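Local coordinates for YfkN protein (Bacillus subtilis subsp. subtilis, PDB 3GVE) that belongs to the calcineurin-like phosphoesterase family and holds a manganese and a magnesium ion side by side in a two-metal site, at residues N230-L235 / D243-G248; T217-Q222 / V277-S282; Q48-Q53 / K285-I290. All blocks are in the same frame, centred on the assembly; numbering follows the deposited sequence. Where two conformers were deposited one is given.

Interaction 1 (N230-L235 / D243-G248); sequences NAVFDL and DAIISG
No flat group lies between Val232, Leu235, Ile245 and Ser247, which make this contact; the one aromatic ring in the two segments, that of Phe233, has its CB directed away from the strand and carries Asp234 OD1 at its edge, in the ring plane. The contact belongs to the beta-alpha-beta unit made of strand 210-215, helix 232-238 and strand 244-247, in the family fold of calcineurin-like phosphoesterases, and presses the first turn of the helix onto the strand.

Val232 faces the strand with a fork. Its CG1 stands anti to the backbone N (chi1 169°) and reaches Ile245 CG2 at 4.2 Å, while CG2, beside that N, is directed at Ser247. One turn on, Leu235 meets the other branch of the isoleucine, its CB lying 4.5 Å from Ile245 CD1. Leu235 also rests on Ile192 and Ala196 of helix 192-205, and Ile245 leans on Ile275 and Val277 of strand 275-280, so the four touching residues are buried, with helix 192-205 on the leucine and strand 275-280 beside the isoleucine.

Ser247 is the polar member of the group and was deposited in two conformers. In one of them, and for that one only, OG is hydrogen-bonded to Thr217 O and lies 3.4 Å from Val232 CG2.

The helix start is well fixed: Ala231 N is hydrogen-bonded to Thr217 OG1, and Ala231 takes the N-cap position, its O accepting a bond from Leu235 N at 2.9 Å.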
loop_
_atom_site.group_PDB
_atom_site.type_symbol
_atom_site.label_atom_id
_atom_site.label_comp_id
_atom_site.label_asym_id
_atom_site.label_seq_id
_atom_site.Cartn_x
_atom_site.Cartn_y
_atom_site.Cartn_z
ATOM N N ASN A 230 12.387 13.840 6.084
ATOM C CA ASN A 230 12.043 13.297 7.396
ATOM C C ASN A 230 12.813 14.044 8.481
ATOM O O ASN A 230 13.899 13.665 8.853
ATOM C CB ASN A 230 12.310 11.782 7.412
ATOM C CG ASN A 230 11.315 11.027 6.543
ATOM O OD1 ASN A 230 10.120 11.097 6.762
ATOM N ND2 ASN A 230 11.816 10.309 5.548
ATOM N N ALA A 231 12.202 15.109 8.965
ATOM C CA ALA A 231 12.895 16.155 9.695
ATOM C C ALA A 231 12.594 16.268 11.184
ATOM O O ALA A 231 12.977 17.244 11.785
ATOM C CB ALA A 231 12.624 17.520 9.012
ATOM N N VAL A 232 11.900 15.296 11.767
ATOM C CA VAL A 232 11.520 15.401 13.180
ATOM C C VAL A 232 12.714 15.588 14.140
ATOM O O VAL A 232 12.643 16.357 15.074
ATOM C CB VAL A 232 10.648 14.214 13.627
ATOM C CG1 VAL A 232 10.515 14.213 15.164
ATOM C CG2 VAL A 232 9.259 14.313 12.970
ATOM N N PHE A 233 13.800 14.864 13.910
ATOM C CA PHE A 233 14.971 15.013 14.781
ATOM C C PHE A 233 15.456 16.463 14.769
ATOM O O PHE A 233 15.807 17.009 15.783
ATOM C CB PHE A 233 16.091 14.070 14.339
ATOM C CG PHE A 233 17.312 14.127 15.216
ATOM C CD1 PHE A 233 17.437 13.312 16.328
ATOM C CD2 PHE A 233 18.341 14.992 14.906
ATOM C CE1 PHE A 233 18.594 13.370 17.127
ATOM C CE2 PHE A 233 19.494 15.050 15.697
ATOM C CZ PHE A 233 19.615 14.236 16.801
ATOM N N ASP A 234 15.477 17.061 13.589
ATOM C CA ASP A 234 15.896 18.450 13.436
ATOM C C ASP A 234 14.909 19.460 14.028
ATOM O O ASP A 234 15.317 20.437 14.623
ATOM C CB ASP A 234 16.214 18.731 11.963
ATOM C CG ASP A 234 17.248 17.761 11.413
ATOM O OD1 ASP A 234 18.314 17.615 12.018
ATOM O OD2 ASP A 234 16.956 17.116 10.427
ATOM N N LEU A 235 13.615 19.205 13.872
ATOM C CA LEU A 235 12.619 20.004 14.565
ATOM C C LEU A 235 12.852 19.980 16.074
ATOM O O LEU A 235 12.830 21.003 16.734
ATOM C CB LEU A 235 11.225 19.468 14.285
ATOM C CG LEU A 235 10.534 20.023 13.057
ATOM C CD1 LEU A 235 9.203 19.276 12.888
ATOM C CD2 LEU A 235 10.277 21.549 13.177
ATOM N N ASP A 243 6.303 22.139 22.235
ATOM C CA ASP A 243 6.064 21.318 23.417
ATOM C C ASP A 243 5.689 19.862 23.144
ATOM O O ASP A 243 5.789 19.037 24.025
ATOM C CB ASP A 243 4.997 21.967 24.288
ATOM C CG ASP A 243 5.395 23.368 24.701
ATOM O OD1 ASP A 243 6.424 23.517 25.382
ATOM O OD2 ASP A 243 4.713 24.310 24.303
ATOM N N ALA A 244 5.237 19.577 21.925
ATOM C CA ALA A 244 4.823 18.224 21.542
ATOM C C ALA A 244 4.884 18.116 20.037
ATOM O O ALA A 244 4.548 19.057 19.355
ATOM C CB ALA A 244 3.410 17.966 22.023
ATOM N N ILE A 245 5.289 16.946 19.553
ATOM C CA ILE A 245 5.384 16.683 18.119
ATOM C C ILE A 245 4.628 15.414 17.744
ATOM O O ILE A 245 4.875 14.352 18.283
ATOM C CB ILE A 245 6.855 16.539 17.657
ATOM C CG1 ILE A 245 7.632 17.827 17.953
ATOM C CG2 ILE A 245 6.910 16.210 16.164
ATOM C CD1 ILE A 245 9.179 17.665 17.827
ATOM N N ILE A 246 3.708 15.557 16.804
ATOM C CA ILE A 246 3.085 14.419 16.152
ATOM C C ILE A 246 3.858 14.190 14.843
ATOM O O ILE A 246 4.031 15.109 14.060
ATOM C CB ILE A 246 1.599 14.674 15.836
ATOM C CG1 ILE A 246 0.843 15.269 17.040
ATOM C CG2 ILE A 246 0.933 13.392 15.333
ATOM C CD1 ILE A 246 1.027 14.523 18.335
ATOM N N SER A 247 4.310 12.957 14.638
ATOM C CA SER A 247 5.091 12.598 13.479
ATOM C C SER A 247 4.298 11.568 12.698
ATOM O O SER A 247 3.438 10.897 13.199
ATOM C CB SER A 247 6.445 12.040 13.937
ATOM O OG SER A 247 7.258 11.597 12.867
ATOM N N GLY A 248 4.623 11.472 11.434
ATOM C CA GLY A 248 4.005 10.526 10.507
ATOM C C GLY A 248 4.904 10.282 9.295
ATOM O O GLY A 248 6.115 10.251 9.423
#

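Interaction 2 (T217-Q222 / V277-S282); sequences TGIEKQ and VVMPSS
Apolar contact does the work between Gly218, Ile219, Val277 and Met279, the last modelled as selenomethionine. Its terminal methyl is the centre: the chain leaves with CG anti to the backbone N, then turns about the CG-SE bond (chi3 -68°), which brings CE to 3.6 Å from Gly218 CA and 3.8 Å from Ile219 CD1. The methyl therefore touches bare backbone on one residue and a side-chain end on the next. The Ile219 and Met279 side chains run past each other in opposite directions. Two residues back on the strand, Val277 CG1 approaches Ile219 CD1 at 4.2 Å, so one delta methyl serves both strand residues.

Polar bonds hold the loop from outside the pair. Asn230 OD1 is hydrogen-bonded to Gly218 N, and Gln250 OE1 to Ile219 N, while Lys341 of the second subunit forms a salt bridge with Glu220.

In the calcineurin-like phosphoesterase fold, 217-222 directly follows the magnesium ligand His216 and is part of the long loop between strand 210-215 and helix 232-238, packed against strands 244-247, 253-254 and 275-280. Strand 275-280 runs parallel to strand 244-247 and antiparallel to strand 253-254, whose Phe254 packs on Ile219, Val277 and Met279.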
loop_
_atom_site.group_PDB
_atom_site.type_symbol
_atom_site.label_atom_id
_atom_site.label_comp_id
_atom_site.label_asym_id
_atom_site.label_seq_id
_atom_site.Cartn_x
_atom_site.Cartn_y
_atom_site.Cartn_z
ATOM N N THR A 217 6.007 14.325 8.682
ATOM C CA THR A 217 7.405 14.070 8.368
ATOM C C THR A 217 7.897 13.084 9.418
ATOM O O THR A 217 7.427 13.086 10.527
ATOM C CB THR A 217 8.216 15.397 8.361
ATOM O OG1 THR A 217 9.555 15.160 7.923
ATOM C CG2 THR A 217 8.229 16.078 9.734
ATOM N N GLY A 218 8.833 12.232 9.033
ATOM C CA GLY A 218 9.308 11.168 9.889
ATOM C C GLY A 218 10.592 11.501 10.610
ATOM O O GLY A 218 11.012 12.641 10.693
ATOM N N ILE A 219 11.216 10.444 11.109
ATOM C CA ILE A 219 12.311 10.502 12.064
ATOM C C ILE A 219 13.533 9.824 11.478
ATOM O O ILE A 219 13.430 8.731 10.957
ATOM C CB ILE A 219 11.925 9.758 13.387
ATOM C CG1 ILE A 219 10.734 10.438 14.075
ATOM C CG2 ILE A 219 13.132 9.626 14.310
ATOM C CD1 ILE A 219 9.996 9.559 15.088
ATOM N N GLU A 220 14.672 10.498 11.578
ATOM C CA GLU A 220 15.973 9.875 11.378
ATOM C C GLU A 220 16.741 10.030 12.685
ATOM O O GLU A 220 16.398 10.819 13.531
ATOM C CB GLU A 220 16.731 10.514 10.208
ATOM C CG GLU A 220 16.023 10.379 8.837
ATOM C CD GLU A 220 15.886 8.936 8.355
ATOM O OE1 GLU A 220 16.528 8.033 8.893
ATOM O OE2 GLU A 220 15.123 8.703 7.410
ATOM N N LYS A 221 17.769 9.214 12.842
ATOM C CA LYS A 221 18.496 9.126 14.108
ATOM C C LYS A 221 19.542 10.211 14.341
ATOM O O LYS A 221 19.995 10.380 15.455
ATOM C CB LYS A 221 19.178 7.764 14.233
ATOM C CG LYS A 221 18.198 6.597 14.423
ATOM C CD LYS A 221 18.985 5.308 14.337
ATOM C CE LYS A 221 18.218 4.075 14.690
ATOM N NZ LYS A 221 19.183 2.922 14.688
ATOM N N GLN A 222 19.922 10.920 13.281
ATOM C CA GLN A 222 20.945 11.958 13.369
ATOM C C GLN A 222 20.556 13.199 12.563
ATOM O O GLN A 222 19.625 13.155 11.752
ATOM C CB GLN A 222 22.288 11.403 12.867
ATOM C CG GLN A 222 22.896 10.334 13.793
ATOM C CD GLN A 222 22.536 8.924 13.367
ATOM O OE1 GLN A 222 22.058 8.710 12.275
ATOM N NE2 GLN A 222 22.755 7.959 14.262
ATOM N N VAL A 277 7.212 12.879 21.400
ATOM C CA VAL A 277 6.962 12.636 19.992
ATOM C C VAL A 277 6.226 11.315 19.863
ATOM O O VAL A 277 6.575 10.353 20.516
ATOM C CB VAL A 277 8.294 12.491 19.224
ATOM C CG1 VAL A 277 8.042 12.178 17.739
ATOM C CG2 VAL A 277 9.144 13.755 19.388
ATOM N N VAL A 278 5.222 11.283 19.007
ATOM C CA VAL A 278 4.551 10.022 18.706
ATOM C C VAL A 278 4.386 9.860 17.200
ATOM O O VAL A 278 4.175 10.823 16.483
ATOM C CB VAL A 278 3.177 9.895 19.434
ATOM C CG1 VAL A 278 3.393 9.904 20.957
ATOM C CG2 VAL A 278 2.205 10.999 18.998
HETATM N N MSE A 279 4.472 8.616 16.751
HETATM C CA MSE A 279 4.215 8.260 15.359
HETATM C C MSE A 279 3.376 6.987 15.375
HETATM O O MSE A 279 3.888 5.880 15.540
HETATM C CB MSE A 279 5.510 8.026 14.569
HETATM C CG MSE A 279 5.248 7.605 13.114
HETATM SE SE MSE A 279 6.849 7.012 12.193
HETATM C CE MSE A 279 7.783 8.692 12.091
ATOM N N PRO A 280 2.074 7.162 15.216
ATOM C CA PRO A 280 1.153 6.034 15.362
ATOM C C PRO A 280 0.853 5.287 14.064
ATOM O O PRO A 280 -0.268 5.178 13.633
ATOM C CB PRO A 280 -0.103 6.692 15.933
ATOM C CG PRO A 280 -0.089 8.054 15.356
ATOM C CD PRO A 280 1.371 8.456 15.339
ATOM N N SER A 281 1.891 4.726 13.473
ATOM C CA SER A 281 1.764 3.775 12.368
ATOM C C SER A 281 1.042 4.421 11.171
ATOM O O SER A 281 1.338 5.542 10.797
ATOM C CB SER A 281 1.049 2.497 12.870
ATOM O OG SER A 281 1.119 1.469 11.890
ATOM N N SER A 282 0.133 3.681 10.557
ATOM C CA SER A 282 -0.648 4.178 9.433
ATOM C C SER A 282 -2.017 3.495 9.458
ATOM O O SER A 282 -2.213 2.517 10.151
ATOM C CB SER A 282 0.074 3.936 8.108
ATOM O OG SER A 282 0.213 2.556 7.864
#

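Interaction 3 (Q48-Q53 / K285-I290); sequences QKHREQ and KYLGVI
The imidazole of His50 lies against Val289 and Leu287, two residues whose side chains point from the same side of strand 286-297 toward helix 40-53. This is one helix-on-sheet layer of the calcineurin-like phosphoesterase fold: the strand sits inside a four-stranded mixed sheet, between strands 9-17 and 300-312, and the helix covers one of its faces.

Each partner meets the ring differently. Val289 sends CG2 over one face in a CH-pi contact, 4.0 Å from the ring centroid and 18° off the ring normal, displaced toward the rim on the CE1 side. Its other methyl, CG1, stands beyond the rim, 4.1 Å from His50 ND1. Leu287 arrives obliquely at the opposite end of the imidazole: with CG anti to its backbone N (chi1 -177°) the side chain extends toward the helix, runs past the histidine in the reverse direction and puts CD2 at 4.0 Å from His50 CD2. Leu15 of strand 9-17 adds to the apolar surroundings, touching both His50 and Val289.

The polar end of the imidazole looks elsewhere. His50 NE2 is hydrogen-bonded to Glu311 OE1 on the neighbouring strand 300-312, which fixes the rotation of the ring against the two aliphatic side chains. Glu311, which lies outside the two segments, uses its other oxygen, OE2, for a salt bridge with Lys49 NZ. Nearest of all across the contact is the ring carbon between the two nitrogens, with His50 CE1 3.8 Å from Val289 CG2.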
loop_
_atom_site.group_PDB
_atom_site.type_symbol
_atom_site.label_atom_id
_atom_site.label_comp_id
_atom_site.label_asym_id
_atom_site.label_seq_id
_atom_site.Cartn_x
_atom_site.Cartn_y
_atom_site.Cartn_z
ATOM N N GLN A 48 -12.220 7.290 22.224
ATOM C CA GLN A 48 -13.271 7.370 23.229
ATOM C C GLN A 48 -12.726 6.947 24.588
ATOM O O GLN A 48 -12.950 7.612 25.582
ATOM C CB GLN A 48 -14.468 6.486 22.856
ATOM C CG GLN A 48 -15.631 6.655 23.838
ATOM C CD GLN A 48 -16.851 5.867 23.466
ATOM O OE1 GLN A 48 -17.203 5.742 22.298
ATOM N NE2 GLN A 48 -17.534 5.358 24.477
ATOM N N LYS A 49 -11.992 5.850 24.610
ATOM C CA LYS A 49 -11.427 5.377 25.863
ATOM C C LYS A 49 -10.512 6.422 26.522
ATOM O O LYS A 49 -10.615 6.694 27.701
ATOM C CB LYS A 49 -10.662 4.077 25.665
ATOM C CG LYS A 49 -9.932 3.651 26.928
ATOM C CD LYS A 49 -9.337 2.311 26.756
ATOM C CE LYS A 49 -8.026 2.376 26.021
ATOM N NZ LYS A 49 -7.240 1.169 26.310
ATOM N N HIS A 50 -9.608 7.007 25.741
ATOM C CA HIS A 50 -8.692 7.990 26.294
ATOM C C HIS A 50 -9.409 9.267 26.731
ATOM O O HIS A 50 -9.079 9.835 27.754
ATOM C CB HIS A 50 -7.548 8.236 25.314
ATOM C CG HIS A 50 -6.531 7.152 25.337
ATOM N ND1 HIS A 50 -5.458 7.166 26.198
ATOM C CD2 HIS A 50 -6.450 5.994 24.648
ATOM C CE1 HIS A 50 -4.753 6.066 26.025
ATOM N NE2 HIS A 50 -5.334 5.336 25.092
ATOM N N ARG A 51 -10.420 9.683 25.980
ATOM C CA ARG A 51 -11.219 10.836 26.372
ATOM C C ARG A 51 -11.881 10.604 27.739
ATOM O O ARG A 51 -12.008 11.520 28.519
ATOM C CB ARG A 51 -12.268 11.185 25.308
ATOM C CG ARG A 51 -11.718 12.032 24.155
ATOM C CD ARG A 51 -12.791 12.354 23.134
ATOM N NE ARG A 51 -12.417 13.530 22.353
ATOM C CZ ARG A 51 -12.765 13.743 21.093
ATOM N NH1 ARG A 51 -13.472 12.855 20.422
ATOM N NH2 ARG A 51 -12.414 14.870 20.503
ATOM N N GLU A 52 -12.291 9.370 28.010
ATOM C CA GLU A 52 -12.914 9.060 29.303
ATOM C C GLU A 52 -11.928 9.159 30.458
ATOM O O GLU A 52 -12.321 9.312 31.589
ATOM C CB GLU A 52 -13.524 7.659 29.281
ATOM C CG GLU A 52 -14.713 7.525 28.359
ATOM C CD GLU A 52 -15.076 6.078 28.031
ATOM O OE1 GLU A 52 -14.324 5.157 28.370
ATOM O OE2 GLU A 52 -16.124 5.911 27.425
ATOM N N GLN A 53 -10.646 9.063 30.161
ATOM C CA GLN A 53 -9.627 9.100 31.193
ATOM C C GLN A 53 -9.202 10.499 31.606
ATOM O O GLN A 53 -8.707 10.678 32.701
ATOM C CB GLN A 53 -8.417 8.308 30.751
ATOM C CG GLN A 53 -8.674 6.819 30.701
ATOM C CD GLN A 53 -7.585 6.102 29.961
ATOM O OE1 GLN A 53 -6.531 6.669 29.718
ATOM N NE2 GLN A 53 -7.835 4.881 29.566
ATOM N N LYS A 285 -3.988 2.084 12.632
ATOM C CA LYS A 285 -3.557 0.897 13.385
ATOM C C LYS A 285 -3.123 1.164 14.837
ATOM O O LYS A 285 -3.125 0.271 15.665
ATOM C CB LYS A 285 -2.454 0.148 12.620
ATOM C CG LYS A 285 -2.938 -0.481 11.298
ATOM C CD LYS A 285 -1.772 -1.027 10.467
ATOM C CE LYS A 285 -2.230 -1.610 9.126
ATOM N NZ LYS A 285 -1.041 -2.114 8.380
ATOM N N TYR A 286 -2.767 2.410 15.116
ATOM C CA TYR A 286 -2.372 2.863 16.441
ATOM C C TYR A 286 -2.950 4.260 16.651
ATOM O O TYR A 286 -3.209 4.975 15.687
ATOM C CB TYR A 286 -0.852 2.950 16.541
ATOM C CG TYR A 286 -0.132 1.643 16.744
ATOM C CD1 TYR A 286 0.411 1.324 17.973
ATOM C CD2 TYR A 286 0.028 0.748 15.705
ATOM C CE1 TYR A 286 1.095 0.123 18.167
ATOM C CE2 TYR A 286 0.706 -0.450 15.894
ATOM C CZ TYR A 286 1.229 -0.744 17.120
ATOM O OH TYR A 286 1.901 -1.934 17.304
ATOM N N LEU A 287 -3.148 4.622 17.909
ATOM C CA LEU A 287 -3.434 5.993 18.313
ATOM C C LEU A 287 -2.200 6.533 19.047
ATOM O O LEU A 287 -1.627 5.854 19.887
ATOM C CB LEU A 287 -4.616 6.017 19.270
ATOM C CG LEU A 287 -5.071 7.410 19.713
ATOM C CD1 LEU A 287 -5.635 8.171 18.525
ATOM C CD2 LEU A 287 -6.100 7.295 20.840
ATOM N N GLY A 288 -1.808 7.761 18.737
ATOM C CA GLY A 288 -0.735 8.421 19.468
ATOM C C GLY A 288 -1.304 9.112 20.692
ATOM O O GLY A 288 -2.382 9.666 20.650
ATOM N N VAL A 289 -0.540 9.091 21.775
ATOM C CA VAL A 289 -0.976 9.675 23.040
ATOM C C VAL A 289 0.194 10.411 23.662
ATOM O O VAL A 289 1.189 9.806 23.992
ATOM C CB VAL A 289 -1.503 8.587 24.031
ATOM C CG1 VAL A 289 -1.996 9.227 25.325
ATOM C CG2 VAL A 289 -2.605 7.759 23.386
ATOM N N ILE A 290 0.056 11.721 23.806
ATOM C CA ILE A 290 1.040 12.513 24.529
ATOM C C ILE A 290 0.416 13.100 25.792
ATOM O O ILE A 290 -0.631 13.704 25.747
ATOM C CB ILE A 290 1.604 13.645 23.649
ATOM C CG1 ILE A 290 2.474 13.040 22.542
ATOM C CG2 ILE A 290 2.369 14.647 24.474
ATOM C CD1 ILE A 290 3.068 14.063 21.588
#

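Interactions 1 and 2 are nearly one region, their centres about 7 Å apart, since strands 244-247 and 275-280 are neighbours in one sheet; Ser247 N lies 2.8 Å from Val278 O, a probable hydrogen bond. Interaction 3 belongs to the other sheet, its centre about 20 Å from that of interaction 1 and 18 Å from that of interaction 2. Ile290 bridges the two sheets, its CG1 3.6 Å from Val278 CG1 and its CD1 3.9 Å from Ile246 CD1. The metals lie beyond the first two contacts: the Ser247 side chain is about 10 Å from magnesium, whose ligands His216 and His249 directly adjoin segments 217-222 and 243-248.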